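Local structure of N-acetyltransferase domain-containing protein (Pyrococcus horikoshii, 1WWZ) at residues E32-E37 with S147-R152; F58-K61 with I66-F69; K74-K79 with V85-E90; D119-W124 with F139-V144. The protein binds acetyl-coenzyme A and, as a member of the GNAT family, is probably an acyltransferase whose acceptor substrate is not known. All coordinates share one frame; numbering follows the deposited sequence.

Contact 1 of 4, residues E32-E37 with S147-R152; sequences EEYGGE and SGIWVR
Tyr34 overlaps the indole of Trp150 in a T-shaped pair, its ring edge directed at the face of the six-membered ring, with the two centroids 5.3 Å apart and the planes at 61°. Touching starts at the base, Tyr34 CB lying 3.6 Å from Trp150 CH2, and the two side chains run past each other in opposite directions. With CG anti to the carbonyl carbon (chi1 -51°), the tyrosine ring stands beside the indole and reaches Ile149 as well, whose CD1 methyl lies 3.7 Å from Tyr34 CE1. Ile149 CG1 sits in the plane of the phenol at its edge and also comes over the indole face, so this one carbon touches both rings, each near its rim. Glu33 adds its aliphatic part, CG being 4.0 Å from Ile149 CD1. No hydrogen bond crosses the contact. The polar ends turn to Lys128 instead: Tyr34 OH is hydrogen-bonded to Lys128 N, and Glu33 OE1 forms a salt bridge with Lys128 NZ. Ile149 and Trp150 belong to a type II' beta turn, Ser147 to Trp150, which joins the last two strands of this GNAT fold. Helix 32-35 follows helix 14-27, in the region that in GNAT relatives commonly borders the acceptor site. An alanine in place of Tyr34 removes the ring, and is likely to leave the Trp150 face and Ile149 CD1 with a gap beside them and Lys128 N without its hydroxyl partner. The Trp150 side chain stays about 6 Å, nearest atoms, from bound acetyl-CoA.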
# COMPACT_ATOMS: atom_id res chain seq x y z
N GLU A 32 -3.03 19.74 -19.80
CA GLU A 32 -3.03 21.14 -19.39
C GLU A 32 -4.43 21.68 -19.08
O GLU A 32 -4.57 22.65 -18.34
CB GLU A 32 -2.40 22.03 -20.48
CG GLU A 32 -0.92 21.79 -20.75
CD GLU A 32 -0.64 20.51 -21.52
OE1 GLU A 32 -1.58 19.94 -22.11
OE2 GLU A 32 0.54 20.09 -21.56
N GLU A 33 -5.45 21.05 -19.65
CA GLU A 33 -6.82 21.46 -19.42
C GLU A 33 -7.15 21.35 -17.93
O GLU A 33 -7.99 22.10 -17.42
CB GLU A 33 -7.79 20.60 -20.25
CG GLU A 33 -9.26 20.74 -19.87
CD GLU A 33 -10.21 20.11 -20.90
OE1 GLU A 33 -9.81 19.13 -21.56
OE2 GLU A 33 -11.35 20.59 -21.03
N TYR A 34 -6.48 20.43 -17.25
CA TYR A 34 -6.69 20.21 -15.83
C TYR A 34 -5.50 20.67 -15.00
O TYR A 34 -5.65 21.16 -13.89
CB TYR A 34 -6.96 18.73 -15.56
CG TYR A 34 -8.04 18.14 -16.45
CD1 TYR A 34 -9.33 18.66 -16.43
CD2 TYR A 34 -7.76 17.08 -17.30
CE1 TYR A 34 -10.33 18.13 -17.25
CE2 TYR A 34 -8.75 16.54 -18.13
CZ TYR A 34 -10.03 17.07 -18.10
OH TYR A 34 -11.01 16.53 -18.89
N GLY A 35 -4.30 20.50 -15.56
CA GLY A 35 -3.10 20.88 -14.85
C GLY A 35 -2.70 22.34 -14.98
O GLY A 35 -1.81 22.80 -14.28
N GLY A 36 -3.37 23.07 -15.87
CA GLY A 36 -3.04 24.48 -16.07
C GLY A 36 -1.83 24.64 -16.97
O GLY A 36 -1.17 23.66 -17.32
N GLU A 37 -1.53 25.88 -17.35
CA GLU A 37 -0.39 26.17 -18.23
C GLU A 37 0.69 26.98 -17.52
O GLU A 37 0.39 27.94 -16.81
CB GLU A 37 -0.85 26.92 -19.48
CG GLU A 37 -1.70 26.09 -20.44
CD GLU A 37 -0.87 25.23 -21.38
OE1 GLU A 37 0.30 24.94 -21.05
OE2 GLU A 37 -1.40 24.84 -22.45
N SER A 147 -18.92 18.76 -11.89
CA SER A 147 -18.91 20.21 -11.84
C SER A 147 -18.11 20.66 -13.05
O SER A 147 -16.88 20.66 -13.02
CB SER A 147 -18.24 20.70 -10.56
OG SER A 147 -18.21 22.12 -10.53
N GLY A 148 -18.81 21.03 -14.11
CA GLY A 148 -18.13 21.45 -15.32
C GLY A 148 -17.29 20.32 -15.87
O GLY A 148 -17.79 19.22 -16.12
N ILE A 149 -16.00 20.57 -16.06
CA ILE A 149 -15.09 19.56 -16.59
C ILE A 149 -14.58 18.62 -15.50
O ILE A 149 -13.75 17.74 -15.77
CB ILE A 149 -13.88 20.22 -17.29
CG1 ILE A 149 -12.98 20.89 -16.25
CG2 ILE A 149 -14.37 21.27 -18.28
CD1 ILE A 149 -11.74 21.53 -16.83
N TRP A 150 -15.08 18.79 -14.28
CA TRP A 150 -14.63 17.97 -13.16
C TRP A 150 -15.62 16.93 -12.65
O TRP A 150 -16.82 17.17 -12.58
CB TRP A 150 -14.21 18.87 -11.99
CG TRP A 150 -13.18 19.89 -12.35
CD1 TRP A 150 -13.41 21.19 -12.70
CD2 TRP A 150 -11.77 19.69 -12.44
NE1 TRP A 150 -12.22 21.81 -13.01
CE2 TRP A 150 -11.20 20.91 -12.86
CE3 TRP A 150 -10.93 18.59 -12.21
CZ2 TRP A 150 -9.82 21.06 -13.05
CZ3 TRP A 150 -9.56 18.74 -12.40
CH2 TRP A 150 -9.02 19.97 -12.82
N VAL A 151 -15.09 15.76 -12.29
CA VAL A 151 -15.87 14.65 -11.76
C VAL A 151 -15.49 14.41 -10.30
O VAL A 151 -14.31 14.41 -9.96
CB VAL A 151 -15.60 13.36 -12.55
CG1 VAL A 151 -16.34 12.18 -11.91
CG2 VAL A 151 -16.03 13.53 -13.99
N ARG A 152 -16.49 14.22 -9.43
CA ARG A 152 -16.22 13.98 -8.02
C ARG A 152 -16.29 12.49 -7.71
O ARG A 152 -17.24 11.80 -8.11
CB ARG A 152 -17.23 14.73 -7.13
CG ARG A 152 -16.91 14.65 -5.63
CD ARG A 152 -17.87 15.50 -4.78
NE ARG A 152 -19.21 14.92 -4.68
CZ ARG A 152 -19.65 14.21 -3.64
NH1 ARG A 152 -18.86 13.98 -2.60
NH2 ARG A 152 -20.87 13.70 -3.66

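Contact 2 of 4, residues F58-K61 with I66-F69; sequences FVAK and IVGF
Ala60 is gripped through both of its backbone polar atoms: its N donates to Gly68 O at 2.8 Å, and its O accepts from Val67 N at 2.9 Å. The bonds are almost straight at hydrogen, yet they meet their acceptors differently, for Ala60 N stands above the carbonyl plane of Gly68 while Val67 N is only modestly tilted from that of Ala60. One residue thus faces two, Val67 and Gly68, which is a classic beta bulge in the hairpin of strands 57-62 and 65-78. The bulge shifts the register by one, so that Val59 pairs with Phe69 but Lys61 with Ile66, both as non-hydrogen-bonded pairs. Around this backbone core the side chains divide between two faces. Val59, Lys61, Ile66 and Phe69 share one, where Val59 CG1 lies between Phe69 CB at 3.8 Å and Ile66 CD1 at 4.0 Å. The aliphatic stem of Lys61 crosses Ile66, CG to CG1 4.0 Å. On the other face Ala60 CB touches Val67 CG2 at 4.1 Å. Further out, Glu19 OE1 accepts from Ile66 N, and the Phe69 ring lies nearly parallel to that of Phe57. Leu20 of helix 14-27 covers Val59, Ile66 and Phe69, whereas Ile102 of helix 102-115 covers Ala60 and Val67. The hairpin therefore runs between these two helices, with strand 5-8 hydrogen-bonded along 57-62 and strand 83-93 along 65-78.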
# COMPACT_ATOMS: atom_id res chain seq x y z
N PHE A 58 3.03 13.55 0.64
CA PHE A 58 3.94 12.42 0.46
C PHE A 58 4.63 12.47 -0.90
O PHE A 58 4.01 12.79 -1.90
CB PHE A 58 3.17 11.10 0.56
CG PHE A 58 2.69 10.79 1.94
CD1 PHE A 58 3.54 10.19 2.86
CD2 PHE A 58 1.40 11.12 2.34
CE1 PHE A 58 3.12 9.93 4.16
CE2 PHE A 58 0.96 10.86 3.63
CZ PHE A 58 1.82 10.27 4.55
N VAL A 59 5.92 12.14 -0.91
CA VAL A 59 6.66 12.13 -2.16
C VAL A 59 7.28 10.76 -2.41
O VAL A 59 7.65 10.05 -1.47
CB VAL A 59 7.79 13.18 -2.17
CG1 VAL A 59 7.20 14.58 -2.13
CG2 VAL A 59 8.74 12.95 -1.00
N ALA A 60 7.35 10.38 -3.68
CA ALA A 60 7.96 9.11 -4.07
C ALA A 60 9.34 9.50 -4.56
O ALA A 60 9.48 10.44 -5.35
CB ALA A 60 7.16 8.46 -5.20
N LYS A 61 10.36 8.80 -4.09
CA LYS A 61 11.72 9.12 -4.50
C LYS A 61 12.51 7.92 -4.98
O LYS A 61 12.35 6.81 -4.48
CB LYS A 61 12.47 9.80 -3.35
CG LYS A 61 11.88 11.14 -2.93
CD LYS A 61 12.60 11.72 -1.73
CE LYS A 61 14.06 12.02 -2.03
NZ LYS A 61 14.77 12.56 -0.84
N ILE A 66 12.77 13.53 -6.49
CA ILE A 66 11.36 13.26 -6.30
C ILE A 66 10.82 12.91 -7.68
O ILE A 66 11.08 13.64 -8.64
CB ILE A 66 10.63 14.51 -5.77
CG1 ILE A 66 11.13 14.84 -4.36
CG2 ILE A 66 9.13 14.28 -5.80
CD1 ILE A 66 10.52 16.09 -3.77
N VAL A 67 10.10 11.81 -7.79
CA VAL A 67 9.56 11.40 -9.09
C VAL A 67 8.04 11.41 -9.10
O VAL A 67 7.42 11.14 -10.13
CB VAL A 67 10.06 10.00 -9.49
CG1 VAL A 67 11.58 9.96 -9.49
CG2 VAL A 67 9.50 8.95 -8.54
N GLY A 68 7.45 11.71 -7.95
CA GLY A 68 6.00 11.74 -7.86
C GLY A 68 5.56 12.19 -6.48
O GLY A 68 6.36 12.17 -5.55
N PHE A 69 4.31 12.60 -6.35
CA PHE A 69 3.81 13.02 -5.05
C PHE A 69 2.30 13.00 -4.98
O PHE A 69 1.61 12.96 -6.00
CB PHE A 69 4.37 14.41 -4.67
CG PHE A 69 3.83 15.55 -5.49
CD1 PHE A 69 2.73 16.28 -5.05
CD2 PHE A 69 4.46 15.94 -6.67
CE1 PHE A 69 2.27 17.39 -5.77
CE2 PHE A 69 4.00 17.04 -7.40
CZ PHE A 69 2.91 17.77 -6.95

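Contact 3 of 4, residues K74-K79 with V85-E90; sequences KDWFSK and VGAIHE. With ACO (acetyl coenzyme *a), chain C.
Trp76 and Val85 form an antiparallel hydrogen-bonded pair, with Val85 N to Trp76 O at 2.6 Å and Trp76 N to Val85 O at 3.0 Å. They belong to the beta hairpin of strands 65-78 and 83-93, two of the inner strands of the GNAT sheet; because the chain turns a corner at Lys74 and Asp75, the short strand 76-78 swings to 104° from its partner. Trp76, its chi1 of -171° setting CG anti to the backbone N, extends its indole along strand 85-90. Ala87 CB presses on the start of this side chain, 3.6 Å from Trp76 CB. Further out His89 meets the indole in a T-shaped stack: the imidazole edge points at the face of the six-membered ring, planes at 79°, and His89 CE1 is 3.3 Å from Trp76 CE3. A hydrogen bond from His89 NE2 to Asp73 OD2 and a second edge-to-face contact, with Trp48, fix the turn of the imidazole. A serine in place of Trp76 lacks the indole, and would probably leave the His89 edge without the face it abuts and open a gap beside Ala87 CB. At the other end Ser78 CB packs on Val85 CG2 at 3.8 Å, while Ser78 OG is bonded to Glu122 OE1. The non-extended backbone of His89 is consistent with the bulge that GNAT enzymes carry in this strand. Glu90 OE2, hydrogen-bonded to Tyr28 OH, lies 3.6 Å from the thioester O of acetyl-CoA. The acetyl CH3 itself rests 3.4 Å from Ile88 O.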
# COMPACT_ATOMS: atom_id res chain seq x y z
N LYS A 74 -6.34 15.41 5.72
CA LYS A 74 -7.18 14.73 6.71
C LYS A 74 -8.24 15.68 7.28
O LYS A 74 -9.10 15.26 8.05
CB LYS A 74 -6.32 14.19 7.86
CG LYS A 74 -5.66 15.28 8.70
CD LYS A 74 -4.87 14.69 9.86
CE LYS A 74 -4.40 15.77 10.82
NZ LYS A 74 -3.49 16.77 10.18
N ASP A 75 -8.17 16.95 6.89
CA ASP A 75 -9.10 17.95 7.41
C ASP A 75 -9.79 18.76 6.32
O ASP A 75 -9.67 19.99 6.28
CB ASP A 75 -8.34 18.86 8.37
CG ASP A 75 -9.22 19.91 9.01
OD1 ASP A 75 -10.35 19.57 9.42
OD2 ASP A 75 -8.77 21.08 9.12
N TRP A 76 -10.53 18.08 5.45
CA TRP A 76 -11.23 18.76 4.37
C TRP A 76 -12.74 18.78 4.54
O TRP A 76 -13.38 17.74 4.72
CB TRP A 76 -10.89 18.09 3.03
CG TRP A 76 -11.38 18.86 1.86
CD1 TRP A 76 -12.42 18.53 1.03
CD2 TRP A 76 -10.88 20.12 1.40
NE1 TRP A 76 -12.59 19.50 0.08
CE2 TRP A 76 -11.66 20.49 0.28
CE3 TRP A 76 -9.85 20.97 1.82
CZ2 TRP A 76 -11.43 21.68 -0.43
CZ3 TRP A 76 -9.63 22.15 1.12
CH2 TRP A 76 -10.42 22.49 0.01
N PHE A 77 -13.34 19.96 4.48
CA PHE A 77 -14.77 20.02 4.63
C PHE A 77 -15.44 19.91 3.26
O PHE A 77 -15.10 20.63 2.33
CB PHE A 77 -15.22 21.30 5.31
CG PHE A 77 -16.65 21.26 5.74
CD1 PHE A 77 -16.99 20.74 6.99
CD2 PHE A 77 -17.66 21.66 4.88
CE1 PHE A 77 -18.33 20.61 7.36
CE2 PHE A 77 -19.00 21.53 5.25
CZ PHE A 77 -19.33 21.01 6.49
N SER A 78 -16.40 18.99 3.16
CA SER A 78 -17.12 18.79 1.91
C SER A 78 -18.57 19.21 2.06
O SER A 78 -19.29 18.68 2.91
CB SER A 78 -17.06 17.32 1.49
OG SER A 78 -17.98 17.08 0.44
N LYS A 79 -19.00 20.15 1.23
CA LYS A 79 -20.38 20.63 1.26
C LYS A 79 -21.31 19.53 0.79
O LYS A 79 -22.49 19.51 1.14
CB LYS A 79 -20.53 21.86 0.36
CG LYS A 79 -19.58 23.01 0.72
CD LYS A 79 -19.75 24.19 -0.23
CE LYS A 79 -21.12 24.83 -0.08
NZ LYS A 79 -21.30 25.38 1.28
N VAL A 85 -14.06 15.50 5.79
CA VAL A 85 -13.70 14.23 5.15
C VAL A 85 -12.23 14.30 4.75
O VAL A 85 -11.57 15.33 4.92
CB VAL A 85 -14.54 13.97 3.87
CG1 VAL A 85 -16.02 13.91 4.21
CG2 VAL A 85 -14.27 15.04 2.83
N GLY A 86 -11.72 13.19 4.22
CA GLY A 86 -10.35 13.18 3.76
C GLY A 86 -10.40 13.59 2.31
O GLY A 86 -11.43 13.42 1.65
N ALA A 87 -9.32 14.16 1.80
CA ALA A 87 -9.30 14.58 0.41
C ALA A 87 -7.92 14.39 -0.20
O ALA A 87 -6.93 14.38 0.51
CB ALA A 87 -9.71 16.05 0.30
N ILE A 88 -7.89 14.22 -1.51
CA ILE A 88 -6.64 14.11 -2.26
C ILE A 88 -6.66 15.37 -3.11
O ILE A 88 -7.51 15.51 -3.99
CB ILE A 88 -6.62 12.87 -3.19
CG1 ILE A 88 -6.77 11.58 -2.36
CG2 ILE A 88 -5.30 12.84 -3.97
CD1 ILE A 88 -6.76 10.29 -3.18
N HIS A 89 -5.75 16.30 -2.84
CA HIS A 89 -5.71 17.56 -3.58
C HIS A 89 -4.90 17.49 -4.86
O HIS A 89 -5.19 18.20 -5.82
CB HIS A 89 -5.14 18.68 -2.71
CG HIS A 89 -6.02 19.08 -1.57
ND1 HIS A 89 -7.34 19.45 -1.76
CD2 HIS A 89 -5.78 19.20 -0.25
CE1 HIS A 89 -7.86 19.78 -0.59
NE2 HIS A 89 -6.94 19.64 0.34
N GLU A 90 -3.88 16.64 -4.87
CA GLU A 90 -3.03 16.50 -6.04
C GLU A 90 -2.40 15.12 -6.03
O GLU A 90 -2.22 14.52 -4.97
CB GLU A 90 -1.95 17.58 -6.06
CG GLU A 90 -1.22 17.64 -7.38
CD GLU A 90 -2.18 17.64 -8.56
OE1 GLU A 90 -2.80 18.70 -8.80
OE2 GLU A 90 -2.32 16.59 -9.22
N1A ACO C . -4.88 3.93 -18.58
C2A ACO C . -5.44 2.90 -17.96
N3A ACO C . -5.23 2.53 -16.66
C4A ACO C . -4.32 3.36 -15.99
C5A ACO C . -3.69 4.45 -16.57
C6A ACO C . -4.00 4.73 -17.96
N6A ACO C . -3.43 5.75 -18.62
N7A ACO C . -2.84 5.06 -15.66
C8A ACO C . -2.98 4.35 -14.57
N9A ACO C . -3.88 3.29 -14.69
C1B ACO C . -4.28 2.30 -13.70
C2B ACO C . -3.82 0.87 -14.01
O2B ACO C . -4.76 -0.02 -13.39
C3B ACO C . -2.37 0.86 -13.44
O3B ACO C . -2.08 -0.51 -13.11
P3B ACO C . -1.36 -1.59 -14.06
O7A ACO C . -2.30 -1.73 -15.21
O8A ACO C . -1.28 -2.81 -13.26
O9A ACO C . -0.04 -1.03 -14.42
C4B ACO C . -2.51 1.70 -12.20
O4B ACO C . -3.69 2.50 -12.44
C5B ACO C . -1.41 2.72 -11.97
O5B ACO C . -0.10 2.21 -12.16
P1A ACO C . 1.13 3.12 -11.74
O1A ACO C . 2.28 2.71 -12.56
O2A ACO C . 1.28 3.05 -10.24
O3A ACO C . 0.64 4.56 -12.36
P2A ACO C . 1.38 5.92 -12.29
O4A ACO C . 1.49 6.33 -13.70
O5A ACO C . 2.63 5.71 -11.51
O6A ACO C . 0.45 6.89 -11.50
CBP ACO C . -1.05 8.81 -12.06
CCP ACO C . -0.92 7.31 -11.94
CDP ACO C . -2.55 9.09 -12.42
CEP ACO C . -0.65 9.48 -10.73
CAP ACO C . -0.08 9.29 -13.21
OAP ACO C . -0.48 8.69 -14.44
C9P ACO C . -0.04 10.82 -13.45
O9P ACO C . 0.78 11.53 -12.89
N8P ACO C . -0.97 11.33 -14.32
C7P ACO C . -1.09 12.76 -14.67
C6P ACO C . -1.66 13.64 -13.54
C5P ACO C . -3.04 13.22 -13.11
O5P ACO C . -3.94 12.98 -13.97
N4P ACO C . -3.31 13.11 -11.82
C3P ACO C . -4.50 12.75 -11.04
C2P ACO C . -5.33 14.04 -10.98
S1P ACO C . -6.85 13.67 -9.95
C ACO C . -6.40 14.24 -8.60
O ACO C . -5.27 14.82 -8.28
CH3 ACO C . -7.20 14.28 -7.16

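Contact 4 of 4, residues D119-W124 with F139-V144; sequences DTIELW and FGFKKV. With ACO (acetyl coenzyme *a), chain C.
Phe141 packs on Ile121 and Leu123 in a buried, mainly apolar contact without hydrogen bonds, where the chain leaving helix 130-138 meets one face of strand 120-126. Leu123 supplies the CH-pi part: its CD2 methyl stands over the phenyl face, 3.9 Å from the ring centroid and 26° off the normal. This methyl sits toward the rim, closest to Phe141 CE1 at 3.5 Å. Ile121 comes from a different direction, its CG2 lying in the ring plane at the edge, 3.7 Å from Phe141 CZ, while Ile121 O approaches Phe141 CE1 obliquely at 3.5 Å. One ring is thus held on a face and at an edge by the residues flanking Glu122, whose side chain leaves on the other side; its OE1 bonds Arg152 NH1 and Ser78 OG. Strand 120-126, helix 130-138 and strand 142-147 form a beta-alpha-beta unit with strand 150-156 inserted between its two parallel strands, as is usual in GNAT folds. A Schellman motif with Gly140 as C-prime residue ends the helix, Phe141 N bonding Tyr136 O. Phe141 follows directly, and a chi1 of -79°, with CG anti to the carbonyl carbon, carries the ring to the sheet beside Tyr136. Next door Phe139 packs on Lys138 of the second subunit. Leu123 also lines the ligand pocket, CB 4.0 Å from the acetyl CH3 of acetyl-CoA, and Trp124 O approaches the same methyl at 3.5 Å.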
# COMPACT_ATOMS: atom_id res chain seq x y z
N ASP A 119 -13.43 8.46 7.50
CA ASP A 119 -14.13 7.27 7.05
C ASP A 119 -14.58 7.50 5.61
O ASP A 119 -15.27 6.67 5.01
CB ASP A 119 -15.36 6.98 7.92
CG ASP A 119 -16.39 8.11 7.90
OD1 ASP A 119 -16.59 8.73 6.84
OD2 ASP A 119 -17.01 8.37 8.95
N THR A 120 -14.19 8.65 5.06
CA THR A 120 -14.55 9.02 3.70
C THR A 120 -13.43 9.82 3.06
O THR A 120 -12.82 10.67 3.70
CB THR A 120 -15.82 9.88 3.69
OG1 THR A 120 -16.89 9.17 4.32
CG2 THR A 120 -16.23 10.23 2.28
N ILE A 121 -13.15 9.53 1.79
CA ILE A 121 -12.12 10.26 1.05
C ILE A 121 -12.74 10.78 -0.23
O ILE A 121 -13.34 10.03 -1.00
CB ILE A 121 -10.91 9.36 0.71
CG1 ILE A 121 -10.29 8.82 2.00
CG2 ILE A 121 -9.87 10.17 -0.07
CD1 ILE A 121 -9.18 7.81 1.77
N GLU A 122 -12.60 12.08 -0.45
CA GLU A 122 -13.18 12.74 -1.62
C GLU A 122 -12.11 13.32 -2.54
O GLU A 122 -11.03 13.70 -2.09
CB GLU A 122 -14.12 13.85 -1.14
CG GLU A 122 -14.78 14.69 -2.21
CD GLU A 122 -15.64 15.79 -1.61
OE1 GLU A 122 -16.83 15.54 -1.31
OE2 GLU A 122 -15.12 16.91 -1.41
N LEU A 123 -12.41 13.37 -3.84
CA LEU A 123 -11.48 13.93 -4.81
C LEU A 123 -12.20 14.36 -6.08
O LEU A 123 -13.32 13.92 -6.34
CB LEU A 123 -10.38 12.91 -5.16
CG LEU A 123 -10.84 11.63 -5.88
CD1 LEU A 123 -10.99 11.91 -7.38
CD2 LEU A 123 -9.81 10.52 -5.67
N TRP A 124 -11.56 15.23 -6.84
CA TRP A 124 -12.09 15.70 -8.10
C TRP A 124 -11.05 15.39 -9.17
O TRP A 124 -9.86 15.63 -8.97
CB TRP A 124 -12.36 17.21 -8.07
CG TRP A 124 -13.51 17.61 -7.21
CD1 TRP A 124 -13.49 17.90 -5.88
CD2 TRP A 124 -14.87 17.78 -7.63
NE1 TRP A 124 -14.74 18.25 -5.44
CE2 TRP A 124 -15.61 18.18 -6.50
CE3 TRP A 124 -15.54 17.63 -8.86
CZ2 TRP A 124 -16.99 18.44 -6.55
CZ3 TRP A 124 -16.91 17.88 -8.91
CH2 TRP A 124 -17.62 18.29 -7.77
N PHE A 139 -9.42 1.03 -6.55
CA PHE A 139 -9.20 1.14 -5.12
C PHE A 139 -10.47 1.45 -4.35
O PHE A 139 -10.42 1.84 -3.18
CB PHE A 139 -8.13 2.19 -4.85
CG PHE A 139 -6.73 1.65 -4.99
CD1 PHE A 139 -6.07 1.11 -3.89
CD2 PHE A 139 -6.11 1.61 -6.23
CE1 PHE A 139 -4.81 0.54 -4.02
CE2 PHE A 139 -4.85 1.04 -6.38
CZ PHE A 139 -4.20 0.50 -5.27
N GLY A 140 -11.62 1.29 -5.00
CA GLY A 140 -12.88 1.52 -4.32
C GLY A 140 -13.56 2.86 -4.48
O GLY A 140 -14.64 3.05 -3.93
N PHE A 141 -12.95 3.79 -5.22
CA PHE A 141 -13.57 5.09 -5.42
C PHE A 141 -14.71 4.96 -6.42
O PHE A 141 -14.63 4.17 -7.36
CB PHE A 141 -12.54 6.10 -5.94
CG PHE A 141 -11.64 6.67 -4.87
CD1 PHE A 141 -11.98 7.84 -4.20
CD2 PHE A 141 -10.46 6.02 -4.53
CE1 PHE A 141 -11.16 8.36 -3.21
CE2 PHE A 141 -9.62 6.53 -3.53
CZ PHE A 141 -9.98 7.71 -2.87
N LYS A 142 -15.77 5.73 -6.21
CA LYS A 142 -16.92 5.72 -7.09
C LYS A 142 -17.27 7.14 -7.52
O LYS A 142 -17.13 8.08 -6.74
CB LYS A 142 -18.13 5.10 -6.38
CG LYS A 142 -17.93 3.65 -5.94
CD LYS A 142 -19.15 3.13 -5.20
CE LYS A 142 -18.97 1.68 -4.77
NZ LYS A 142 -18.72 0.80 -5.95
N LYS A 143 -17.70 7.30 -8.77
CA LYS A 143 -18.08 8.60 -9.28
C LYS A 143 -19.41 8.95 -8.63
O LYS A 143 -20.31 8.12 -8.58
CB LYS A 143 -18.22 8.55 -10.81
CG LYS A 143 -16.95 8.12 -11.52
CD LYS A 143 -17.14 8.06 -13.02
CE LYS A 143 -15.90 7.51 -13.71
NZ LYS A 143 -16.07 7.41 -15.19
N VAL A 144 -19.54 10.18 -8.14
CA VAL A 144 -20.78 10.56 -7.48
C VAL A 144 -21.34 11.92 -7.88
O VAL A 144 -22.38 12.34 -7.38
CB VAL A 144 -20.61 10.55 -5.95
CG1 VAL A 144 -20.33 9.13 -5.48
CG2 VAL A 144 -19.46 11.47 -5.54
N1A ACO C . -4.88 3.93 -18.58
C2A ACO C . -5.44 2.90 -17.96
N3A ACO C . -5.23 2.53 -16.66
C4A ACO C . -4.32 3.36 -15.99
C5A ACO C . -3.69 4.45 -16.57
C6A ACO C . -4.00 4.73 -17.96
N6A ACO C . -3.43 5.75 -18.62
N7A ACO C . -2.84 5.06 -15.66
C8A ACO C . -2.98 4.35 -14.57
N9A ACO C . -3.88 3.29 -14.69
C1B ACO C . -4.28 2.30 -13.70
C2B ACO C . -3.82 0.87 -14.01
O2B ACO C . -4.76 -0.02 -13.39
C3B ACO C . -2.37 0.86 -13.44
O3B ACO C . -2.08 -0.51 -13.11
P3B ACO C . -1.36 -1.59 -14.06
O7A ACO C . -2.30 -1.73 -15.21
O8A ACO C . -1.28 -2.81 -13.26
O9A ACO C . -0.04 -1.03 -14.42
C4B ACO C . -2.51 1.70 -12.20
O4B ACO C . -3.69 2.50 -12.44
C5B ACO C . -1.41 2.72 -11.97
O5B ACO C . -0.10 2.21 -12.16
P1A ACO C . 1.13 3.12 -11.74
O1A ACO C . 2.28 2.71 -12.56
O2A ACO C . 1.28 3.05 -10.24
O3A ACO C . 0.64 4.56 -12.36
P2A ACO C . 1.38 5.92 -12.29
O4A ACO C . 1.49 6.33 -13.70
O5A ACO C . 2.63 5.71 -11.51
O6A ACO C . 0.45 6.89 -11.50
CBP ACO C . -1.05 8.81 -12.06
CCP ACO C . -0.92 7.31 -11.94
CDP ACO C . -2.55 9.09 -12.42
CEP ACO C . -0.65 9.48 -10.73
CAP ACO C . -0.08 9.29 -13.21
OAP ACO C . -0.48 8.69 -14.44
C9P ACO C . -0.04 10.82 -13.45
O9P ACO C . 0.78 11.53 -12.89
N8P ACO C . -0.97 11.33 -14.32
C7P ACO C . -1.09 12.76 -14.67
C6P ACO C . -1.66 13.64 -13.54
C5P ACO C . -3.04 13.22 -13.11
O5P ACO C . -3.94 12.98 -13.97
N4P ACO C . -3.31 13.11 -11.82
C3P ACO C . -4.50 12.75 -11.04
C2P ACO C . -5.33 14.04 -10.98
S1P ACO C . -6.85 13.67 -9.95
C ACO C . -6.40 14.24 -8.60
O ACO C . -5.27 14.82 -8.28
CH3 ACO C . -7.20 14.28 -7.16

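All four contacts reach one mixed sheet of the GNAT fold, and two of them, 3 and 4, touch the cofactor. Along the chain, contacts 2, 3 and 4 follow in series, and all three are nested inside the long loop closed by contact 1. Contacts 2 and 3 share strand 65-78, yet their centres are 20 Å apart, on opposite sides of the chain's centre. Contacts 3 and 4 are nearer, about 10 Å between centres; their strands 83-93 and 120-126 are neighbours, and both touch the acetyl end of acetyl-CoA. Contacts 1 and 4, with centres 17 Å apart, also touch, among others through the Arg152-Glu122 salt bridge between neighbouring strands 150-156 and 120-126.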